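Local atomic coordinates of phosphoribosylformylglycinamidine synthase 2 (Thermus thermophilus, PDB entry 3VIU), a protein that belongs to the PurM-like (AIR synthase-related) family and binds ADP, its single chain carrying two pairs of N- and C-terminal AIR synthase-related domains. Residues F82-N88 with V520-S525; I106-I110 with A175-G179; T484-G490 with I535-M540. All blocks are in the same frame, centred on the assembly; numbering follows the deposited sequence.

Overall arrangement
All three contacts reach the ADP pocket, where two PurM-like N-terminal domains of one chain meet. Interaction 1 spans the two domains, setting strand 78-86 of the first beside strand 519-525 of the second. Interactions 2 and 3 lie within the separate domains, their centres about 10 Å from that of interaction 1 and about 18 Å from each other. Interaction 2 packs helix 95-112 on strand 172-182, the sheet neighbour of strand 78-86, and brings Asp109 near the diphosphate. Interaction 3 joins strands 479-488 and 538-548; the former also pairs with strand 519-525, and its Asp485 accepts a hydrogen bond from the adenine N6. Lys83 of interaction 1 binds the diphosphate and Gly522 the ribose.

Interaction 1: F82-N88 with V520-S525; sequences FKIESHN and VSGNVS. With ADP (adenosine-5'-diphosphate), chain B; PO4 (phosphate ion), chain C.
This contact supplies six of the residues of the ADP pocket, where two PurM-like N-terminal domains meet; in it strands 82-86 and 520-525 run nearly parallel, their axes 5.4 Å apart, and meet through side chains. Phe82 and Val520 form the apolar end: the ring approaches obliquely and brings CZ to 3.6 Å from Val520 CG1. Next along, the methylenes of Lys83 pass beside Ser521 OG, which hydrogen-bonds Thr484 OG1. With CG anti to the backbone N (chi1 -180°) and the rest of its chain extended, Lys83 reaches past Gly522 O and donates from NZ to ADP O2B (2.7 Å) and O3A. Gly522 N binds the ribose O2'. The side chain of Asn523 turns toward strand 82-86, its CB lying 3.2 Å from Ile84 O and its ND2 giving a weak hydrogen bond to Ser86 OG. A phosphate ion, probably from the crystallisation liquor, bridges the far end, taking hydrogen bonds at O1 from Ser86 OG and Asn88 N and at O3 from Ser525 OG. Asn88, whose OD1 accepts from Val173 N, completes this end with a weak, bent bond from ND2 to Ser525 OG (2.8 Å, 126° at the hydrogen).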
loop_
_atom_site.group_PDB
_atom_site.type_symbol
_atom_site.label_atom_id
_atom_site.label_comp_id
_atom_site.label_asym_id
_atom_site.label_seq_id
_atom_site.Cartn_x
_atom_site.Cartn_y
_atom_site.Cartn_z
ATOM N N PHE A 82 -8.263 6.271 0.538
ATOM C CA PHE A 82 -7.179 5.421 0.095
ATOM C C PHE A 82 -7.141 4.127 0.877
ATOM O O PHE A 82 -7.742 4.006 1.943
ATOM C CB PHE A 82 -5.827 6.147 0.172
ATOM C CG PHE A 82 -5.404 6.532 1.565
ATOM C CD1 PHE A 82 -6.044 7.560 2.247
ATOM C CD2 PHE A 82 -4.337 5.891 2.178
ATOM C CE1 PHE A 82 -5.619 7.943 3.521
ATOM C CE2 PHE A 82 -3.904 6.270 3.450
ATOM C CZ PHE A 82 -4.547 7.296 4.121
ATOM N N LYS A 83 -6.433 3.154 0.324
ATOM C CA LYS A 83 -6.317 1.849 0.943
ATOM C C LYS A 83 -5.353 1.001 0.127
ATOM O O LYS A 83 -5.085 1.294 -1.042
ATOM C CB LYS A 83 -7.687 1.175 0.976
ATOM C CG LYS A 83 -7.691 -0.196 1.603
ATOM C CD LYS A 83 -8.984 -0.907 1.267
ATOM C CE LYS A 83 -8.930 -2.362 1.655
ATOM N NZ LYS A 83 -10.109 -3.071 1.101
ATOM N N ILE A 84 -4.834 -0.047 0.752
ATOM C CA ILE A 84 -3.916 -0.950 0.079
ATOM C C ILE A 84 -4.462 -2.365 0.245
ATOM O O ILE A 84 -4.980 -2.722 1.304
ATOM C CB ILE A 84 -2.482 -0.818 0.661
ATOM C CG1 ILE A 84 -1.490 -1.595 -0.201
ATOM C CG2 ILE A 84 -2.445 -1.310 2.096
ATOM C CD1 ILE A 84 -0.050 -1.397 0.223
ATOM N N GLU A 85 -4.375 -3.151 -0.823
ATOM C CA GLU A 85 -4.871 -4.528 -0.854
ATOM C C GLU A 85 -3.741 -5.413 -1.337
ATOM O O GLU A 85 -2.696 -4.924 -1.739
ATOM C CB GLU A 85 -6.019 -4.664 -1.872
ATOM C CG GLU A 85 -7.455 -4.688 -1.355
ATOM C CD GLU A 85 -8.455 -4.967 -2.493
ATOM O OE1 GLU A 85 -9.682 -5.018 -2.242
ATOM O OE2 GLU A 85 -8.005 -5.141 -3.651
ATOM N N SER A 86 -3.971 -6.718 -1.328
ATOM C CA SER A 86 -2.980 -7.668 -1.814
ATOM C C SER A 86 -3.648 -8.696 -2.745
ATOM O O SER A 86 -4.849 -8.963 -2.635
ATOM C CB SER A 86 -2.315 -8.393 -0.642
ATOM O OG SER A 86 -3.143 -9.427 -0.139
ATOM N N HIS A 87 -2.870 -9.243 -3.676
ATOM C CA HIS A 87 -3.347 -10.266 -4.608
ATOM C C HIS A 87 -2.159 -11.187 -4.831
ATOM O O HIS A 87 -1.765 -11.470 -5.967
ATOM C CB HIS A 87 -3.803 -9.650 -5.944
ATOM C CG HIS A 87 -5.277 -9.775 -6.195
ATOM N ND1 HIS A 87 -6.221 -9.077 -5.469
ATOM C CD2 HIS A 87 -5.971 -10.541 -7.072
ATOM C CE1 HIS A 87 -7.431 -9.410 -5.885
ATOM N NE2 HIS A 87 -7.307 -10.297 -6.855
ATOM N N ASN A 88 -1.601 -11.656 -3.721
ATOM C CA ASN A 88 -0.431 -12.513 -3.740
ATOM C C ASN A 88 -0.597 -13.855 -4.432
ATOM O O ASN A 88 -0.070 -14.053 -5.528
ATOM C CB ASN A 88 0.074 -12.728 -2.315
ATOM C CG ASN A 88 0.289 -11.417 -1.570
ATOM O OD1 ASN A 88 0.729 -10.418 -2.150
ATOM N ND2 ASN A 88 -0.009 -11.421 -0.276
ATOM N N VAL A 520 -6.159 4.138 8.931
ATOM C CA VAL A 520 -7.460 4.518 8.441
ATOM C C VAL A 520 -8.041 3.359 7.631
ATOM O O VAL A 520 -9.248 3.287 7.386
ATOM C CB VAL A 520 -7.325 5.811 7.615
ATOM C CG1 VAL A 520 -6.868 5.502 6.206
ATOM C CG2 VAL A 520 -8.606 6.579 7.663
ATOM N N SER A 521 -7.166 2.438 7.240
ATOM C CA SER A 521 -7.560 1.265 6.471
ATOM C C SER A 521 -6.346 0.386 6.263
ATOM O O SER A 521 -5.229 0.739 6.663
ATOM C CB SER A 521 -8.128 1.664 5.108
ATOM O OG SER A 521 -7.122 2.207 4.275
ATOM N N GLY A 522 -6.553 -0.762 5.630
ATOM C CA GLY A 522 -5.440 -1.656 5.395
ATOM C C GLY A 522 -5.875 -3.021 4.920
ATOM O O GLY A 522 -7.026 -3.216 4.544
ATOM N N ASN A 523 -4.947 -3.968 4.951
ATOM C CA ASN A 523 -5.211 -5.321 4.509
ATOM C C ASN A 523 -4.318 -6.289 5.257
ATOM O O ASN A 523 -3.317 -5.901 5.853
ATOM C CB ASN A 523 -4.929 -5.449 3.015
ATOM C CG ASN A 523 -5.244 -6.833 2.487
ATOM O OD1 ASN A 523 -6.389 -7.269 2.536
ATOM N ND2 ASN A 523 -4.227 -7.535 1.990
ATOM N N VAL A 524 -4.688 -7.562 5.222
ATOM C CA VAL A 524 -3.903 -8.592 5.881
ATOM C C VAL A 524 -3.913 -9.840 5.034
ATOM O O VAL A 524 -4.969 -10.400 4.767
ATOM C CB VAL A 524 -4.461 -8.949 7.283
ATOM C CG1 VAL A 524 -3.686 -10.126 7.876
ATOM C CG2 VAL A 524 -4.368 -7.745 8.194
ATOM N N SER A 525 -2.731 -10.266 4.609
ATOM C CA SER A 525 -2.592 -11.477 3.810
ATOM C C SER A 525 -1.711 -12.443 4.591
ATOM O O SER A 525 -0.546 -12.151 4.855
ATOM C CB SER A 525 -1.947 -11.162 2.462
ATOM O OG SER A 525 -1.713 -12.354 1.744
HETATM P PB ADP B . -12.215 -5.774 0.661
HETATM O O1B ADP B . -12.411 -7.250 0.701
HETATM O O2B ADP B . -10.824 -5.443 -0.080
HETATM O O3B ADP B . -13.508 -5.083 -0.173
HETATM P PA ADP B . -11.693 -6.254 3.297
HETATM O O1A ADP B . -12.876 -7.009 3.794
HETATM O O2A ADP B . -10.637 -7.303 2.654
HETATM O O3A ADP B . -12.176 -5.152 2.178
HETATM O "O5'" ADP B . -10.923 -5.461 4.500
HETATM C "C5'" ADP B . -11.680 -5.584 5.720
HETATM C "C4'" ADP B . -11.805 -4.241 6.498
HETATM O "O4'" ADP B . -10.850 -4.187 7.606
HETATM C "C3'" ADP B . -11.522 -2.977 5.645
HETATM O "O3'" ADP B . -12.334 -1.892 6.112
HETATM C "C2'" ADP B . -10.029 -2.735 5.862
HETATM O "O2'" ADP B . -9.660 -1.373 5.632
HETATM C "C1'" ADP B . -9.812 -3.189 7.308
HETATM N N9 ADP B . -8.470 -3.755 7.503
HETATM C C8 ADP B . -8.047 -4.994 7.111
HETATM N N7 ADP B . -6.801 -5.177 7.443
HETATM C C5 ADP B . -6.340 -4.073 8.066
HETATM C C6 ADP B . -5.099 -3.688 8.639
HETATM N N6 ADP B . -4.020 -4.554 8.625
HETATM N N1 ADP B . -4.995 -2.462 9.197
HETATM C C2 ADP B . -6.029 -1.608 9.222
HETATM N N3 ADP B . -7.212 -1.932 8.694
HETATM C C4 ADP B . -7.408 -3.136 8.116
HETATM P P PO4 C . -3.891 -12.909 -0.974
HETATM O O1 PO4 C . -3.148 -11.686 -1.352
HETATM O O2 PO4 C . -3.289 -14.081 -1.650
HETATM O O3 PO4 C . -3.818 -13.097 0.493
HETATM O O4 PO4 C . -5.311 -12.773 -1.386
HETATM O O HOH W 1 -6.703 -8.282 -0.179
#

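Interaction 2: I106-I110 with A175-G179; sequences ILRDI and AMCLG. With ADP (adenosine-5'-diphosphate), chain B.
Cys177, Ile106 and Ile110 carry this packing of helix 106-110 on strand 175-179, and all three are buried. The cysteine projects from the strand between the two isoleucines, which stand one helical turn apart: its CB lies 3.5 Å from Ile106 CG1 and equally 3.5 Å from Ile110 CG1. SG, anti to the backbone N (chi1 -175°), continues past them to Leu107, whose CD1 comes to 3.4 Å although its CB points away from the strand. Ile106 sends CG1 and CD1 over the backbone, each 3.4 Å from Ala175 O, while its other branch, CG2, meets Cys177 CB and, a little farther off, Ala175 CB. At the opposite end Ile110 divides its branches between two residues, CD1 approaching Cys177 O and CG2 resting 3.6 Å from Gly179 CA. No hydrogen bond joins the segments, whose axes cross at -31° and come within 8.0 Å. Asp109, on the same helix, faces the ADP phosphates instead. Helix 95-112 thus packs against one side of the first N-terminal domain's sheet, where Leu120 of strand 116-126 also touches Ile106, Leu107 and Cys177, and helix 132-152 meets Leu107 through Tyr148 and Ile152.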
loop_
_atom_site.group_PDB
_atom_site.type_symbol
_atom_site.label_atom_id
_atom_site.label_comp_id
_atom_site.label_asym_id
_atom_site.label_seq_id
_atom_site.Cartn_x
_atom_site.Cartn_y
_atom_site.Cartn_z
ATOM N N ILE A 106 -8.891 -2.814 -6.070
ATOM C CA ILE A 106 -8.550 -1.671 -5.227
ATOM C C ILE A 106 -9.275 -0.417 -5.733
ATOM O O ILE A 106 -9.726 0.419 -4.946
ATOM C CB ILE A 106 -6.999 -1.430 -5.198
ATOM C CG1 ILE A 106 -6.636 -0.481 -4.063
ATOM C CG2 ILE A 106 -6.511 -0.839 -6.512
ATOM C CD1 ILE A 106 -6.849 -1.068 -2.697
ATOM N N LEU A 107 -9.401 -0.307 -7.051
ATOM C CA LEU A 107 -10.067 0.829 -7.681
ATOM C C LEU A 107 -11.535 0.904 -7.276
ATOM O O LEU A 107 -12.067 1.990 -7.024
ATOM C CB LEU A 107 -9.970 0.706 -9.202
ATOM C CG LEU A 107 -9.067 1.642 -10.009
ATOM C CD1 LEU A 107 -7.892 2.127 -9.187
ATOM C CD2 LEU A 107 -8.604 0.889 -11.263
ATOM N N ARG A 108 -12.184 -0.256 -7.219
ATOM C CA ARG A 108 -13.588 -0.316 -6.848
ATOM C C ARG A 108 -13.816 0.049 -5.382
ATOM O O ARG A 108 -14.818 0.682 -5.052
ATOM C CB ARG A 108 -14.158 -1.706 -7.161
ATOM C CG ARG A 108 -14.312 -1.966 -8.659
ATOM C CD ARG A 108 -15.157 -3.197 -8.928
ATOM N NE ARG A 108 -14.451 -4.435 -8.628
ATOM C CZ ARG A 108 -13.507 -4.964 -9.403
ATOM N NH1 ARG A 108 -12.918 -6.098 -9.044
ATOM N NH2 ARG A 108 -13.160 -4.366 -10.540
ATOM N N ASP A 109 -12.886 -0.333 -4.507
ATOM C CA ASP A 109 -13.013 0.001 -3.090
ATOM C C ASP A 109 -12.989 1.512 -2.902
ATOM O O ASP A 109 -13.718 2.058 -2.081
ATOM C CB ASP A 109 -11.871 -0.600 -2.267
ATOM C CG ASP A 109 -12.001 -2.093 -2.084
ATOM O OD1 ASP A 109 -13.133 -2.572 -1.864
ATOM O OD2 ASP A 109 -10.965 -2.787 -2.141
ATOM N N ILE A 110 -12.129 2.181 -3.659
ATOM C CA ILE A 110 -11.998 3.626 -3.579
ATOM C C ILE A 110 -13.225 4.304 -4.189
ATOM O O ILE A 110 -13.708 5.307 -3.670
ATOM C CB ILE A 110 -10.729 4.087 -4.312
ATOM C CG1 ILE A 110 -9.497 3.427 -3.673
ATOM C CG2 ILE A 110 -10.646 5.601 -4.325
ATOM C CD1 ILE A 110 -9.444 3.525 -2.175
ATOM N N ALA A 175 -1.549 -3.449 -4.116
ATOM C CA ALA A 175 -1.839 -2.232 -4.857
ATOM C C ALA A 175 -2.539 -1.222 -3.962
ATOM O O ALA A 175 -3.505 -1.543 -3.267
ATOM C CB ALA A 175 -2.699 -2.543 -6.073
HETATM N N MSE A 176 -2.038 0.002 -3.977
HETATM C CA MSE A 176 -2.617 1.062 -3.180
HETATM C C MSE A 176 -3.316 2.029 -4.127
HETATM O O MSE A 176 -2.850 2.252 -5.242
HETATM C CB MSE A 176 -1.516 1.783 -2.411
HETATM C CG MSE A 176 -1.997 2.897 -1.512
HETATM SE SE MSE A 176 -0.470 3.767 -0.675
HETATM C CE MSE A 176 -1.351 5.315 0.082
ATOM N N CYS A 177 -4.443 2.589 -3.694
ATOM C CA CYS A 177 -5.157 3.534 -4.527
ATOM C C CYS A 177 -5.577 4.812 -3.793
ATOM O O CYS A 177 -5.989 4.775 -2.640
ATOM C CB CYS A 177 -6.381 2.865 -5.149
ATOM S SG CYS A 177 -7.257 3.930 -6.330
ATOM N N LEU A 178 -5.456 5.943 -4.483
ATOM C CA LEU A 178 -5.837 7.242 -3.941
ATOM C C LEU A 178 -7.007 7.803 -4.743
ATOM O O LEU A 178 -6.992 7.778 -5.977
ATOM C CB LEU A 178 -4.670 8.235 -4.025
ATOM C CG LEU A 178 -3.985 8.619 -2.718
ATOM C CD1 LEU A 178 -3.184 7.444 -2.201
ATOM C CD2 LEU A 178 -3.090 9.816 -2.945
ATOM N N GLY A 179 -8.019 8.309 -4.044
ATOM C CA GLY A 179 -9.164 8.887 -4.718
ATOM C C GLY A 179 -9.587 10.166 -4.023
ATOM O O GLY A 179 -9.449 10.281 -2.799
HETATM P PB ADP B . -12.215 -5.774 0.661
HETATM O O1B ADP B . -12.411 -7.250 0.701
HETATM O O2B ADP B . -10.824 -5.443 -0.080
HETATM O O3B ADP B . -13.508 -5.083 -0.173
HETATM P PA ADP B . -11.693 -6.254 3.297
HETATM O O1A ADP B . -12.876 -7.009 3.794
HETATM O O2A ADP B . -10.637 -7.303 2.654
HETATM O O3A ADP B . -12.176 -5.152 2.178
HETATM O "O5'" ADP B . -10.923 -5.461 4.500
HETATM C "C5'" ADP B . -11.680 -5.584 5.720
HETATM C "C4'" ADP B . -11.805 -4.241 6.498
HETATM O "O4'" ADP B . -10.850 -4.187 7.606
HETATM C "C3'" ADP B . -11.522 -2.977 5.645
HETATM O "O3'" ADP B . -12.334 -1.892 6.112
HETATM C "C2'" ADP B . -10.029 -2.735 5.862
HETATM O "O2'" ADP B . -9.660 -1.373 5.632
HETATM C "C1'" ADP B . -9.812 -3.189 7.308
HETATM N N9 ADP B . -8.470 -3.755 7.503
HETATM C C8 ADP B . -8.047 -4.994 7.111
HETATM N N7 ADP B . -6.801 -5.177 7.443
HETATM C C5 ADP B . -6.340 -4.073 8.066
HETATM C C6 ADP B . -5.099 -3.688 8.639
HETATM N N6 ADP B . -4.020 -4.554 8.625
HETATM N N1 ADP B . -4.995 -2.462 9.197
HETATM C C2 ADP B . -6.029 -1.608 9.222
HETATM N N3 ADP B . -7.212 -1.932 8.694
HETATM C C4 ADP B . -7.408 -3.136 8.116
#

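Interaction 3: T484-G490 with I535-M540; sequences TDGLNLG and IPPTAM. With ADP (adenosine-5'-diphosphate), chain B.
Gly486 and Met540, a selenomethionine, face each other as a hydrogen-bonded antiparallel pair, with Gly486 N to Met540 O nearly straight (2.9 Å, 176°) and Met540 N donating back to Gly486 O. Two residues on, Asn488 and Thr538 repeat the pattern, Asn488 N reaching Thr538 O at 2.8 Å. The same carbonyl takes a weak second bond from Asn488 ND2, which lies 3.6 Å from Met540 SE, the two side chains crossing at about a right angle. Between these pairs Leu487 and Ala539 form a non-hydrogen-bonded pair on the other face, with Leu487 CD2 3.7 Å from Ala539 CB. Past the strand ends, Leu489 CD2 packs across Pro537 CB, and one water links Gly490 N to Ile535 O. In the next shell, Asn488 OD1 accepts from Asn88 ND2 of the first domain, which probably helps set the amide's turn, while Thr538 OG1 donates to Pro536 O and is hydrogen-bonded to Tyr167 OH. Asp485 points CG between its backbone N and carbonyl carbon (chi1 64°), presenting OD1 to the adenine N6 at 3.0 Å. Strand 479-488 is flanked by strand 538-548 and, through backbone bonds to Asn523 and Ser525, by strand 519-525, with helix 495-515 packing on Asp485 and Leu489.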
loop_
_atom_site.group_PDB
_atom_site.type_symbol
_atom_site.label_atom_id
_atom_site.label_comp_id
_atom_site.label_asym_id
_atom_site.label_seq_id
_atom_site.Cartn_x
_atom_site.Cartn_y
_atom_site.Cartn_z
ATOM N N THR A 484 -2.097 3.512 5.753
ATOM C CA THR A 484 -2.812 2.297 5.399
ATOM C C THR A 484 -1.708 1.234 5.449
ATOM O O THR A 484 -0.585 1.484 4.997
ATOM C CB THR A 484 -3.398 2.408 3.968
ATOM O OG1 THR A 484 -4.188 1.249 3.673
ATOM C CG2 THR A 484 -2.275 2.537 2.941
ATOM N N ASP A 485 -2.003 0.069 6.018
ATOM C CA ASP A 485 -0.992 -0.973 6.110
ATOM C C ASP A 485 -1.419 -2.283 5.478
ATOM O O ASP A 485 -2.448 -2.862 5.842
ATOM C CB ASP A 485 -0.619 -1.232 7.569
ATOM C CG ASP A 485 -1.781 -1.764 8.377
ATOM O OD1 ASP A 485 -1.641 -2.836 9.007
ATOM O OD2 ASP A 485 -2.840 -1.105 8.386
ATOM N N GLY A 486 -0.624 -2.741 4.517
ATOM C CA GLY A 486 -0.902 -3.999 3.868
ATOM C C GLY A 486 0.014 -5.019 4.510
ATOM O O GLY A 486 1.200 -5.069 4.203
ATOM N N LEU A 487 -0.520 -5.821 5.424
ATOM C CA LEU A 487 0.290 -6.835 6.085
ATOM C C LEU A 487 0.356 -8.107 5.244
ATOM O O LEU A 487 -0.657 -8.563 4.713
ATOM C CB LEU A 487 -0.290 -7.161 7.465
ATOM C CG LEU A 487 -0.519 -5.979 8.419
ATOM C CD1 LEU A 487 -0.970 -6.514 9.770
ATOM C CD2 LEU A 487 0.755 -5.145 8.570
ATOM N N ASN A 488 1.556 -8.665 5.124
ATOM C CA ASN A 488 1.795 -9.904 4.379
ATOM C C ASN A 488 2.755 -10.733 5.222
ATOM O O ASN A 488 3.874 -10.305 5.496
ATOM C CB ASN A 488 2.435 -9.598 3.032
ATOM C CG ASN A 488 1.627 -8.611 2.215
ATOM O OD1 ASN A 488 0.733 -8.990 1.468
ATOM N ND2 ASN A 488 1.930 -7.332 2.373
ATOM N N LEU A 489 2.310 -11.910 5.642
ATOM C CA LEU A 489 3.123 -12.789 6.467
ATOM C C LEU A 489 2.878 -14.259 6.161
ATOM O O LEU A 489 2.052 -14.610 5.308
ATOM C CB LEU A 489 2.841 -12.537 7.949
ATOM C CG LEU A 489 3.291 -11.176 8.488
ATOM C CD1 LEU A 489 2.065 -10.300 8.694
ATOM C CD2 LEU A 489 4.058 -11.344 9.794
ATOM N N GLY A 490 3.617 -15.114 6.858
ATOM C CA GLY A 490 3.467 -16.538 6.673
ATOM C C GLY A 490 2.282 -16.977 7.498
ATOM O O GLY A 490 1.488 -16.151 7.962
ATOM N N ILE A 535 7.887 -15.918 4.213
ATOM C CA ILE A 535 8.374 -14.711 3.547
ATOM C C ILE A 535 8.787 -13.756 4.649
ATOM O O ILE A 535 8.360 -13.900 5.785
ATOM C CB ILE A 535 7.275 -13.988 2.735
ATOM C CG1 ILE A 535 6.139 -13.580 3.676
ATOM C CG2 ILE A 535 6.779 -14.878 1.583
ATOM C CD1 ILE A 535 5.073 -12.743 3.034
ATOM N N PRO A 536 9.651 -12.783 4.336
ATOM C CA PRO A 536 10.055 -11.836 5.377
ATOM C C PRO A 536 8.781 -11.121 5.802
ATOM O O PRO A 536 7.939 -10.836 4.963
ATOM C CB PRO A 536 10.999 -10.893 4.636
ATOM C CG PRO A 536 11.636 -11.798 3.632
ATOM C CD PRO A 536 10.448 -12.592 3.112
ATOM N N PRO A 537 8.603 -10.852 7.101
ATOM C CA PRO A 537 7.380 -10.156 7.516
ATOM C C PRO A 537 7.303 -8.877 6.686
ATOM O O PRO A 537 8.279 -8.144 6.585
ATOM C CB PRO A 537 7.622 -9.888 8.996
ATOM C CG PRO A 537 8.436 -11.077 9.407
ATOM C CD PRO A 537 9.429 -11.206 8.266
ATOM N N THR A 538 6.152 -8.614 6.082
ATOM C CA THR A 538 6.044 -7.444 5.233
ATOM C C THR A 538 4.849 -6.537 5.498
ATOM O O THR A 538 3.711 -6.857 5.149
ATOM C CB THR A 538 6.023 -7.865 3.749
ATOM O OG1 THR A 538 7.215 -8.592 3.447
ATOM C CG2 THR A 538 5.964 -6.650 2.847
ATOM N N ALA A 539 5.119 -5.396 6.117
ATOM C CA ALA A 539 4.077 -4.422 6.383
ATOM C C ALA A 539 4.313 -3.275 5.405
ATOM O O ALA A 539 5.177 -2.422 5.625
ATOM C CB ALA A 539 4.163 -3.923 7.823
HETATM N N MSE A 540 3.560 -3.272 4.313
HETATM C CA MSE A 540 3.682 -2.218 3.321
HETATM C C MSE A 540 2.826 -1.054 3.776
HETATM O O MSE A 540 1.603 -1.094 3.710
HETATM C CB MSE A 540 3.256 -2.745 1.957
HETATM C CG MSE A 540 4.222 -3.799 1.448
HETATM SE SE MSE A 540 3.482 -4.989 0.112
HETATM C CE MSE A 540 5.139 -5.474 -0.790
HETATM P PB ADP B . -12.215 -5.774 0.661
HETATM O O1B ADP B . -12.411 -7.250 0.701
HETATM O O2B ADP B . -10.824 -5.443 -0.080
HETATM O O3B ADP B . -13.508 -5.083 -0.173
HETATM P PA ADP B . -11.693 -6.254 3.297
HETATM O O1A ADP B . -12.876 -7.009 3.794
HETATM O O2A ADP B . -10.637 -7.303 2.654
HETATM O O3A ADP B . -12.176 -5.152 2.178
HETATM O "O5'" ADP B . -10.923 -5.461 4.500
HETATM C "C5'" ADP B . -11.680 -5.584 5.720
HETATM C "C4'" ADP B . -11.805 -4.241 6.498
HETATM O "O4'" ADP B . -10.850 -4.187 7.606
HETATM C "C3'" ADP B . -11.522 -2.977 5.645
HETATM O "O3'" ADP B . -12.334 -1.892 6.112
HETATM C "C2'" ADP B . -10.029 -2.735 5.862
HETATM O "O2'" ADP B . -9.660 -1.373 5.632
HETATM C "C1'" ADP B . -9.812 -3.189 7.308
HETATM N N9 ADP B . -8.470 -3.755 7.503
HETATM C C8 ADP B . -8.047 -4.994 7.111
HETATM N N7 ADP B . -6.801 -5.177 7.443
HETATM C C5 ADP B . -6.340 -4.073 8.066
HETATM C C6 ADP B . -5.099 -3.688 8.639
HETATM N N6 ADP B . -4.020 -4.554 8.625
HETATM N N1 ADP B . -4.995 -2.462 9.197
HETATM C C2 ADP B . -6.029 -1.608 9.222
HETATM N N3 ADP B . -7.212 -1.932 8.694
HETATM C C4 ADP B . -7.408 -3.136 8.116
HETATM O O HOH W 2 6.294 -13.785 7.453
#